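Local coordinates for protein salt-tolerant glutaminase (Micrococcus luteus, PDB 3IHB) that probably catalyses the hydrolysis of L-glutamine to L-glutamate and ammonium, and binds the product L-glutamate in its active site, at residues V58-Q63 and G260-V265; E155-E160 and Y191-A196; C210-G215 and L266-G271. All blocks are in the same frame, centred on the assembly; numbering follows the deposited sequence.

In the fold
Contact 1 spans both ends of the bound glutamate, with V261 N at its side-chain carboxylate and Q63 OE1 at its amino group; contact 2 adds E160 at the amino end. Their centres lie about 12 Å apart and they touch directly, Q63 N standing 2.9 Å from C195 O in a probable hydrogen bond. Along the chain contact 2 is nested inside the loop closed by contact 1. Contact 3 shares strand 264-269 with contact 1, and their centres are about 19 Å apart. It lies about 26 Å from contact 2 (between centres), away from the ligand, where that strand ends against helix 201-212.

Contact 1: residues V58-Q63 and G260-V265; sequences VEFTIQ and GVAGGV. With GLU (glutamic acid), chain C.
Q63 packs its CG against V261 CG2 and A262 CB at the G260-A262 corner of the glutamate pocket, and each part of its side chain meets something different. CB starts beside the ligand's side-chain carboxylate, 3.5 Å from GLU OE2. CG comes next, set beside the backbone N; it lies 4.0 Å from V261 CG2 and 4.1 Å from A262 CB, the Q63 and V261 side chains crossing at about a right angle. A bend at chi2 (-61°) turns the amide so that NE2 faces T61 OG1 and OE1 faces GLU N. NE2 donates to T61 OG1 over 2.9 Å, nearly straight at 170° and in the amide plane, which fixes the rotation of the group. OE1 accepts from GLU N; the 2.5 Å between them is unusually short, and its exact length is doubtful.

Facing it, G260 to G263 form a type I turn, and G263 with G264 makes a G1 beta bulge opposite G260. The turn directs V261 N at GLU OE2, 2.9 Å away with an N-H...O angle of 157°, while V261 packs its methyls along the ligand's side chain. Water 1 ties the two backbones together, donating to T61 O and accepting from A262 N and G264 N. Farther along, F60 CE1 rests 3.7 Å from G264 CA, and the ring stacks on F278. S64 N also bonds to the ligand, and S64 is the serine of an apparent SxxK pattern. Two backbone N-H donors on the glutamate are consistent with an oxyanion hole of the kind found in serine hydrolases of the beta-lactamase clan. The Q63 amide meets the amino group and V261 N the side-chain carboxylate, which probably fixes the ligand between them.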
loop_
_atom_site.group_PDB
_atom_site.type_symbol
_atom_site.label_atom_id
_atom_site.label_comp_id
_atom_site.label_asym_id
_atom_site.label_seq_id
_atom_site.Cartn_x
_atom_site.Cartn_y
_atom_site.Cartn_z
ATOM N N VAL A 58 -10.683 -7.538 27.054
ATOM C CA VAL A 58 -10.133 -8.692 27.738
ATOM C C VAL A 58 -8.648 -8.824 27.434
ATOM O O VAL A 58 -8.250 -8.901 26.268
ATOM C CB VAL A 58 -10.846 -9.971 27.290
ATOM C CG1 VAL A 58 -10.326 -11.164 28.095
ATOM C CG2 VAL A 58 -12.356 -9.803 27.449
ATOM N N GLU A 59 -7.831 -8.851 28.483
ATOM C CA GLU A 59 -6.388 -8.974 28.318
ATOM C C GLU A 59 -5.954 -10.406 28.001
ATOM O O GLU A 59 -6.571 -11.372 28.451
ATOM C CB GLU A 59 -5.657 -8.505 29.576
ATOM C CG GLU A 59 -5.779 -7.024 29.885
ATOM C CD GLU A 59 -4.830 -6.599 31.002
ATOM O OE1 GLU A 59 -4.568 -7.437 31.896
ATOM O OE2 GLU A 59 -4.352 -5.440 30.993
ATOM N N PHE A 60 -4.887 -10.534 27.223
ATOM C CA PHE A 60 -4.353 -11.844 26.866
ATOM C C PHE A 60 -2.895 -11.603 26.519
ATOM O O PHE A 60 -2.523 -10.491 26.174
ATOM C CB PHE A 60 -5.110 -12.429 25.661
ATOM C CG PHE A 60 -5.133 -11.517 24.470
ATOM C CD1 PHE A 60 -4.027 -11.434 23.621
ATOM C CD2 PHE A 60 -6.215 -10.665 24.257
ATOM C CE1 PHE A 60 -3.996 -10.508 22.582
ATOM C CE2 PHE A 60 -6.197 -9.737 23.224
ATOM C CZ PHE A 60 -5.084 -9.655 22.383
ATOM N N THR A 61 -2.065 -12.629 26.644
ATOM C CA THR A 61 -0.656 -12.483 26.316
ATOM C C THR A 61 -0.547 -12.238 24.804
ATOM O O THR A 61 -1.198 -12.918 23.997
ATOM C CB THR A 61 0.134 -13.734 26.763
ATOM O OG1 THR A 61 -0.461 -14.917 26.217
ATOM C CG2 THR A 61 0.108 -13.839 28.283
ATOM N N ILE A 62 0.259 -11.246 24.433
ATOM C CA ILE A 62 0.423 -10.862 23.039
ATOM C C ILE A 62 1.237 -11.850 22.204
ATOM O O ILE A 62 1.089 -11.913 20.985
ATOM C CB ILE A 62 1.044 -9.452 22.951
ATOM C CG1 ILE A 62 1.008 -8.950 21.507
ATOM C CG2 ILE A 62 2.438 -9.467 23.520
ATOM C CD1 ILE A 62 1.408 -7.492 21.348
ATOM N N GLN A 63 2.086 -12.627 22.861
ATOM C CA GLN A 63 2.898 -13.610 22.164
ATOM C C GLN A 63 3.549 -13.066 20.888
ATOM O O GLN A 63 4.106 -11.973 20.900
ATOM C CB GLN A 63 2.043 -14.838 21.854
ATOM C CG GLN A 63 1.428 -15.507 23.091
ATOM C CD GLN A 63 2.469 -16.019 24.093
ATOM O OE1 GLN A 63 3.508 -16.550 23.709
ATOM N NE2 GLN A 63 2.175 -15.877 25.385
ATOM N N GLY A 260 -1.054 -14.232 17.200
ATOM C CA GLY A 260 -0.343 -14.757 18.355
ATOM C C GLY A 260 -1.133 -15.952 18.856
ATOM O O GLY A 260 -2.367 -15.917 18.842
ATOM N N VAL A 261 -0.447 -17.003 19.301
ATOM C CA VAL A 261 -1.123 -18.219 19.759
ATOM C C VAL A 261 -2.084 -18.108 20.948
ATOM O O VAL A 261 -2.661 -19.114 21.370
ATOM C CB VAL A 261 -0.098 -19.337 20.066
ATOM C CG1 VAL A 261 0.753 -19.581 18.852
ATOM C CG2 VAL A 261 0.766 -18.960 21.256
ATOM N N ALA A 262 -2.261 -16.905 21.487
ATOM C CA ALA A 262 -3.186 -16.703 22.603
ATOM C C ALA A 262 -4.536 -16.231 22.061
ATOM O O ALA A 262 -5.485 -16.006 22.820
ATOM C CB ALA A 262 -2.623 -15.679 23.586
ATOM N N GLY A 263 -4.609 -16.081 20.741
ATOM C CA GLY A 263 -5.833 -15.650 20.097
ATOM C C GLY A 263 -5.808 -14.248 19.515
ATOM O O GLY A 263 -6.728 -13.865 18.788
ATOM N N GLY A 264 -4.763 -13.477 19.804
ATOM C CA GLY A 264 -4.703 -12.118 19.283
ATOM C C GLY A 264 -4.135 -11.927 17.880
ATOM O O GLY A 264 -3.224 -12.636 17.464
ATOM N N VAL A 265 -4.682 -10.969 17.137
ATOM C CA VAL A 265 -4.179 -10.685 15.809
ATOM C C VAL A 265 -3.998 -9.188 15.699
ATOM O O VAL A 265 -4.899 -8.417 16.028
ATOM C CB VAL A 265 -5.132 -11.176 14.678
ATOM C CG1 VAL A 265 -4.514 -10.873 13.311
ATOM C CG2 VAL A 265 -5.354 -12.658 14.790
HETATM N N GLU C . 5.469 -17.835 22.736
HETATM C CA GLU C . 5.437 -18.780 21.597
HETATM C C GLU C . 6.773 -19.438 21.362
HETATM O O GLU C . 6.840 -20.449 20.697
HETATM C CB GLU C . 5.009 -18.082 20.303
HETATM C CG GLU C . 3.516 -17.949 20.136
HETATM C CD GLU C . 3.092 -17.382 18.778
HETATM O OE1 GLU C . 3.502 -17.921 17.727
HETATM O OE2 GLU C . 2.327 -16.398 18.771
HETATM O O HOH W 1 -1.885 -13.918 21.187
#

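Contact 2: residues E155-E160 and Y191-A196; sequences ETYESE and YVAQCA. With GLU (glutamic acid), chain C.
The Y157 ring turns its edge to helix 184-195: A193 N lies close to the ring plane, 3.6 Å from Y157 CD1, and V192 C sits in plane at the same rim. A193 CB stands off the plane, 3.9 Å from Y157 CD1, while V192 CG1 approaches the ring obliquely. CG of Y157 stands anti to the backbone N (chi1 170°), which carries the ring out towards the neighbouring helix, and W154 meets it edge-to-face. The second ring, that of Y191, carries C195 SG over one face, 3.4 Å above the plane and offset towards the rim; the alpha-carboxyl carbon of the ligand (GLU C) lies obliquely off the same ring.

The side chain of E160 crosses V192 at a slant, with V192 CG1 3.4 Å from E160 CG. Its extended chain, with CG anti to the backbone N, carries the carboxylate to the ligand's amino group. E160 OE2 accepts from GLU N over 3.2 Å, and OE1 takes a weak bond from the same amino group. Water 2 secures OE1 from the protein side, donating to E160 OE1 at 2.7 Å and to V192 O at 2.8 Å, and so ties the acid indirectly to the backbone of the opposite helix. The two short helical segments cross with axes 8.8 Å apart and 137° between their directions, near enough for the small A193 and A196 to nestle against Y157.

E160, Y191 and C195 all line the L-glutamate site, with N114 and N167 nearby, and Y191 also packs on K67 of the apparent SxxK pattern. A carboxylate hydrogen-bonded to the amino group would probably favour its ammonium form. This is the helical side of the active-site pocket of the glutaminase domain (beta-lactamase clan), consistent with recognition of the substrate's amino group.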
loop_
_atom_site.group_PDB
_atom_site.type_symbol
_atom_site.label_atom_id
_atom_site.label_comp_id
_atom_site.label_asym_id
_atom_site.label_seq_id
_atom_site.Cartn_x
_atom_site.Cartn_y
_atom_site.Cartn_z
ATOM N N GLU A 155 2.471 -15.860 35.357
ATOM C CA GLU A 155 1.861 -17.181 35.410
ATOM C C GLU A 155 2.080 -17.892 34.071
ATOM O O GLU A 155 2.364 -19.091 34.045
ATOM C CB GLU A 155 0.364 -17.080 35.689
ATOM C CG GLU A 155 -0.297 -18.430 35.913
ATOM C CD GLU A 155 -1.810 -18.337 35.957
ATOM O OE1 GLU A 155 -2.330 -17.388 36.582
ATOM O OE2 GLU A 155 -2.480 -19.217 35.372
ATOM N N THR A 156 1.938 -17.153 32.967
ATOM C CA THR A 156 2.134 -17.718 31.627
ATOM C C THR A 156 3.627 -17.949 31.408
ATOM O O THR A 156 4.045 -18.992 30.902
ATOM C CB THR A 156 1.606 -16.771 30.513
ATOM O OG1 THR A 156 0.202 -16.554 30.688
ATOM C CG2 THR A 156 1.825 -17.385 29.140
ATOM N N TYR A 157 4.420 -16.961 31.808
ATOM C CA TYR A 157 5.869 -17.024 31.692
ATOM C C TYR A 157 6.407 -18.318 32.293
ATOM O O TYR A 157 7.126 -19.061 31.630
ATOM C CB TYR A 157 6.491 -15.826 32.407
ATOM C CG TYR A 157 7.987 -15.910 32.568
ATOM C CD1 TYR A 157 8.840 -15.698 31.491
ATOM C CD2 TYR A 157 8.551 -16.226 33.806
ATOM C CE1 TYR A 157 10.225 -15.798 31.641
ATOM C CE2 TYR A 157 9.923 -16.329 33.967
ATOM C CZ TYR A 157 10.758 -16.117 32.886
ATOM O OH TYR A 157 12.122 -16.231 33.060
ATOM N N GLU A 158 6.053 -18.588 33.548
ATOM C CA GLU A 158 6.511 -19.799 34.221
ATOM C C GLU A 158 5.979 -21.030 33.511
ATOM O O GLU A 158 6.710 -21.986 33.281
ATOM C CB GLU A 158 6.060 -19.813 35.686
ATOM C CG GLU A 158 6.563 -18.635 36.500
ATOM C CD GLU A 158 8.079 -18.566 36.564
ATOM O OE1 GLU A 158 8.724 -18.627 35.500
ATOM O OE2 GLU A 158 8.629 -18.439 37.677
ATOM N N SER A 159 4.696 -21.004 33.172
ATOM C CA SER A 159 4.068 -22.115 32.467
ATOM C C SER A 159 4.843 -22.452 31.186
ATOM O O SER A 159 5.092 -23.619 30.888
ATOM C CB SER A 159 2.621 -21.759 32.108
ATOM O OG SER A 159 2.028 -22.749 31.282
ATOM N N GLU A 160 5.219 -21.426 30.431
ATOM C CA GLU A 160 5.948 -21.648 29.192
ATOM C C GLU A 160 7.429 -21.938 29.420
ATOM O O GLU A 160 8.017 -22.735 28.699
ATOM C CB GLU A 160 5.778 -20.451 28.238
ATOM C CG GLU A 160 6.764 -20.458 27.074
ATOM C CD GLU A 160 6.330 -19.610 25.885
ATOM O OE1 GLU A 160 5.568 -18.631 26.065
ATOM O OE2 GLU A 160 6.776 -19.919 24.759
ATOM N N TYR A 191 12.716 -13.403 25.999
ATOM C CA TYR A 191 11.729 -13.504 24.926
ATOM C C TYR A 191 10.404 -14.081 25.429
ATOM O O TYR A 191 9.328 -13.634 25.018
ATOM C CB TYR A 191 12.284 -14.366 23.785
ATOM C CG TYR A 191 11.256 -14.839 22.773
ATOM C CD1 TYR A 191 10.694 -13.961 21.843
ATOM C CD2 TYR A 191 10.848 -16.176 22.746
ATOM C CE1 TYR A 191 9.749 -14.401 20.916
ATOM C CE2 TYR A 191 9.905 -16.626 21.819
ATOM C CZ TYR A 191 9.361 -15.739 20.911
ATOM O OH TYR A 191 8.421 -16.189 20.014
ATOM N N VAL A 192 10.476 -15.071 26.319
ATOM C CA VAL A 192 9.262 -15.684 26.860
ATOM C C VAL A 192 8.492 -14.691 27.742
ATOM O O VAL A 192 7.263 -14.724 27.805
ATOM C CB VAL A 192 9.587 -16.943 27.686
ATOM C CG1 VAL A 192 8.302 -17.588 28.171
ATOM C CG2 VAL A 192 10.365 -17.930 26.845
ATOM N N ALA A 193 9.224 -13.807 28.416
ATOM C CA ALA A 193 8.610 -12.797 29.271
ATOM C C ALA A 193 7.995 -11.778 28.330
ATOM O O ALA A 193 6.897 -11.270 28.562
ATOM C CB ALA A 193 9.665 -12.143 30.158
ATOM N N GLN A 194 8.734 -11.486 27.265
ATOM C CA GLN A 194 8.300 -10.572 26.210
ATOM C C GLN A 194 6.947 -11.015 25.645
ATOM O O GLN A 194 6.043 -10.208 25.452
ATOM C CB GLN A 194 9.329 -10.592 25.086
ATOM C CG GLN A 194 8.874 -9.965 23.792
ATOM C CD GLN A 194 9.868 -10.206 22.677
ATOM O OE1 GLN A 194 11.074 -10.025 22.861
ATOM N NE2 GLN A 194 9.370 -10.613 21.512
ATOM N N CYS A 195 6.825 -12.310 25.372
ATOM C CA CYS A 195 5.596 -12.871 24.823
ATOM C C CYS A 195 4.454 -12.884 25.825
ATOM O O CYS A 195 3.285 -13.018 25.444
ATOM C CB CYS A 195 5.841 -14.301 24.336
ATOM S SG CYS A 195 6.871 -14.441 22.862
ATOM N N ALA A 196 4.795 -12.736 27.103
ATOM C CA ALA A 196 3.803 -12.765 28.172
ATOM C C ALA A 196 3.209 -11.408 28.538
ATOM O O ALA A 196 2.381 -11.315 29.446
ATOM C CB ALA A 196 4.406 -13.417 29.410
HETATM N N GLU C . 5.469 -17.835 22.736
HETATM C CA GLU C . 5.437 -18.780 21.597
HETATM C C GLU C . 6.773 -19.438 21.362
HETATM O O GLU C . 6.840 -20.449 20.697
HETATM C CB GLU C . 5.009 -18.082 20.303
HETATM C CG GLU C . 3.516 -17.949 20.136
HETATM C CD GLU C . 3.092 -17.382 18.778
HETATM O OE1 GLU C . 3.502 -17.921 17.727
HETATM O OE2 GLU C . 2.327 -16.398 18.771
HETATM O O HOH W 2 4.935 -16.202 27.100
#

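Contact 3: residues C210-G215 and L266-G271; sequences CLATGG and LGALPG
L211 and A212 bring the last turn of helix 201-212 against the end of strand 264-269, with L211 CG turned beside its backbone N (chi1 -57°), a torsion that leaves CB to meet A268 CB, at 4.1 Å, and sends CD1 towards the L266 side chain. The helix closes in a Schellman motif. G214, with positive phi, is the first residue to leave the helical path; its N bonds back to L211 O over 3.1 Å, and G215 N reaches C210 O at 2.8 Å. The strand belongs to the antiparallel sheet of the glutaminase domain, in the beta-lactamase clan, whose central sheet is flanked by helices.

A212 is the residue that seals the join. Its CB fills the angle between A268 CB, 4.4 Å away, and the carbonyl of L269, coming 3.5 Å from L269 O. Its backbone passes so close to P270 that the two CA atoms are 3.9 Å apart. Small residues on both sides let helix and strand end approach this closely.

Larger groups cover the surroundings. L211 leans on F69 of helix 67-78 and on V234 of helix 227-240, and L266 lies on F69 and M237. P270 also packs on G309 of the second subunit, placing P270 at a contact between subunits. The contact lies away from the glutamate site; it joins the C-terminal end of one helix to the last residues of a sheet strand and the turn that follows it.

The polar link is made by A212 O, a carbonyl of the final helical turn. G271 N donates to it over 2.7 Å, almost straight at 173° but tilted 28° from the carbonyl plane, and P270 CA adds a CA-H...O contact to the same A212 O at 3.3 Å.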
loop_
_atom_site.group_PDB
_atom_site.type_symbol
_atom_site.label_atom_id
_atom_site.label_comp_id
_atom_site.label_asym_id
_atom_site.label_seq_id
_atom_site.Cartn_x
_atom_site.Cartn_y
_atom_site.Cartn_z
ATOM N N CYS A 210 -0.099 3.055 15.380
ATOM C CA CYS A 210 1.175 3.764 15.462
ATOM C C CYS A 210 2.051 3.395 14.270
ATOM O O CYS A 210 2.754 4.238 13.720
ATOM C CB CYS A 210 1.906 3.405 16.757
ATOM S SG CYS A 210 1.132 4.043 18.259
ATOM N N LEU A 211 2.006 2.130 13.873
ATOM C CA LEU A 211 2.784 1.673 12.728
ATOM C C LEU A 211 2.126 2.161 11.431
ATOM O O LEU A 211 2.810 2.573 10.498
ATOM C CB LEU A 211 2.867 0.138 12.713
ATOM C CG LEU A 211 3.448 -0.520 13.972
ATOM C CD1 LEU A 211 3.273 -2.025 13.900
ATOM C CD2 LEU A 211 4.921 -0.145 14.116
ATOM N N ALA A 212 0.797 2.127 11.387
ATOM C CA ALA A 212 0.065 2.539 10.191
ATOM C C ALA A 212 0.232 4.011 9.841
ATOM O O ALA A 212 0.121 4.385 8.675
ATOM C CB ALA A 212 -1.419 2.202 10.336
ATOM N N THR A 213 0.505 4.847 10.836
ATOM C CA THR A 213 0.655 6.279 10.571
ATOM C C THR A 213 2.086 6.624 10.202
ATOM O O THR A 213 2.388 7.765 9.840
ATOM C CB THR A 213 0.268 7.141 11.802
ATOM O OG1 THR A 213 1.224 6.931 12.846
ATOM C CG2 THR A 213 -1.120 6.769 12.313
ATOM N N GLY A 214 2.965 5.635 10.290
ATOM C CA GLY A 214 4.365 5.862 9.996
ATOM C C GLY A 214 5.126 6.202 11.274
ATOM O O GLY A 214 6.223 6.757 11.215
ATOM N N GLY A 215 4.539 5.893 12.433
ATOM C CA GLY A 215 5.217 6.171 13.689
ATOM C C GLY A 215 4.598 7.200 14.629
ATOM O O GLY A 215 5.037 7.332 15.774
ATOM N N LEU A 266 -2.807 -8.800 15.245
ATOM C CA LEU A 266 -2.408 -7.409 15.064
ATOM C C LEU A 266 -2.495 -7.073 13.573
ATOM O O LEU A 266 -2.105 -7.875 12.717
ATOM C CB LEU A 266 -0.957 -7.239 15.522
ATOM C CG LEU A 266 -0.245 -5.909 15.780
ATOM C CD1 LEU A 266 1.108 -5.965 15.075
ATOM C CD2 LEU A 266 -1.054 -4.722 15.316
ATOM N N GLY A 267 -3.013 -5.892 13.272
ATOM C CA GLY A 267 -3.110 -5.465 11.894
ATOM C C GLY A 267 -2.718 -4.005 11.836
ATOM O O GLY A 267 -2.937 -3.265 12.794
ATOM N N ALA A 268 -2.133 -3.596 10.721
ATOM C CA ALA A 268 -1.707 -2.213 10.525
ATOM C C ALA A 268 -1.628 -1.961 9.019
ATOM O O ALA A 268 -0.737 -2.474 8.343
ATOM C CB ALA A 268 -0.344 -1.987 11.178
ATOM N N LEU A 269 -2.585 -1.198 8.499
ATOM C CA LEU A 269 -2.646 -0.865 7.078
ATOM C C LEU A 269 -2.222 0.590 6.961
ATOM O O LEU A 269 -2.983 1.496 7.311
ATOM C CB LEU A 269 -4.075 -1.033 6.544
ATOM C CG LEU A 269 -4.333 -0.722 5.060
ATOM C CD1 LEU A 269 -3.575 -1.707 4.171
ATOM C CD2 LEU A 269 -5.820 -0.812 4.768
ATOM N N PRO A 270 -0.993 0.830 6.476
ATOM C CA PRO A 270 -0.463 2.185 6.321
ATOM C C PRO A 270 -1.450 3.214 5.798
ATOM O O PRO A 270 -2.153 2.989 4.805
ATOM C CB PRO A 270 0.765 1.988 5.414
ATOM C CG PRO A 270 0.659 0.572 4.917
ATOM C CD PRO A 270 -0.011 -0.163 6.019
ATOM N N GLY A 271 -1.499 4.339 6.511
ATOM C CA GLY A 271 -2.380 5.440 6.172
ATOM C C GLY A 271 -3.865 5.254 6.449
ATOM O O GLY A 271 -4.631 6.208 6.332
#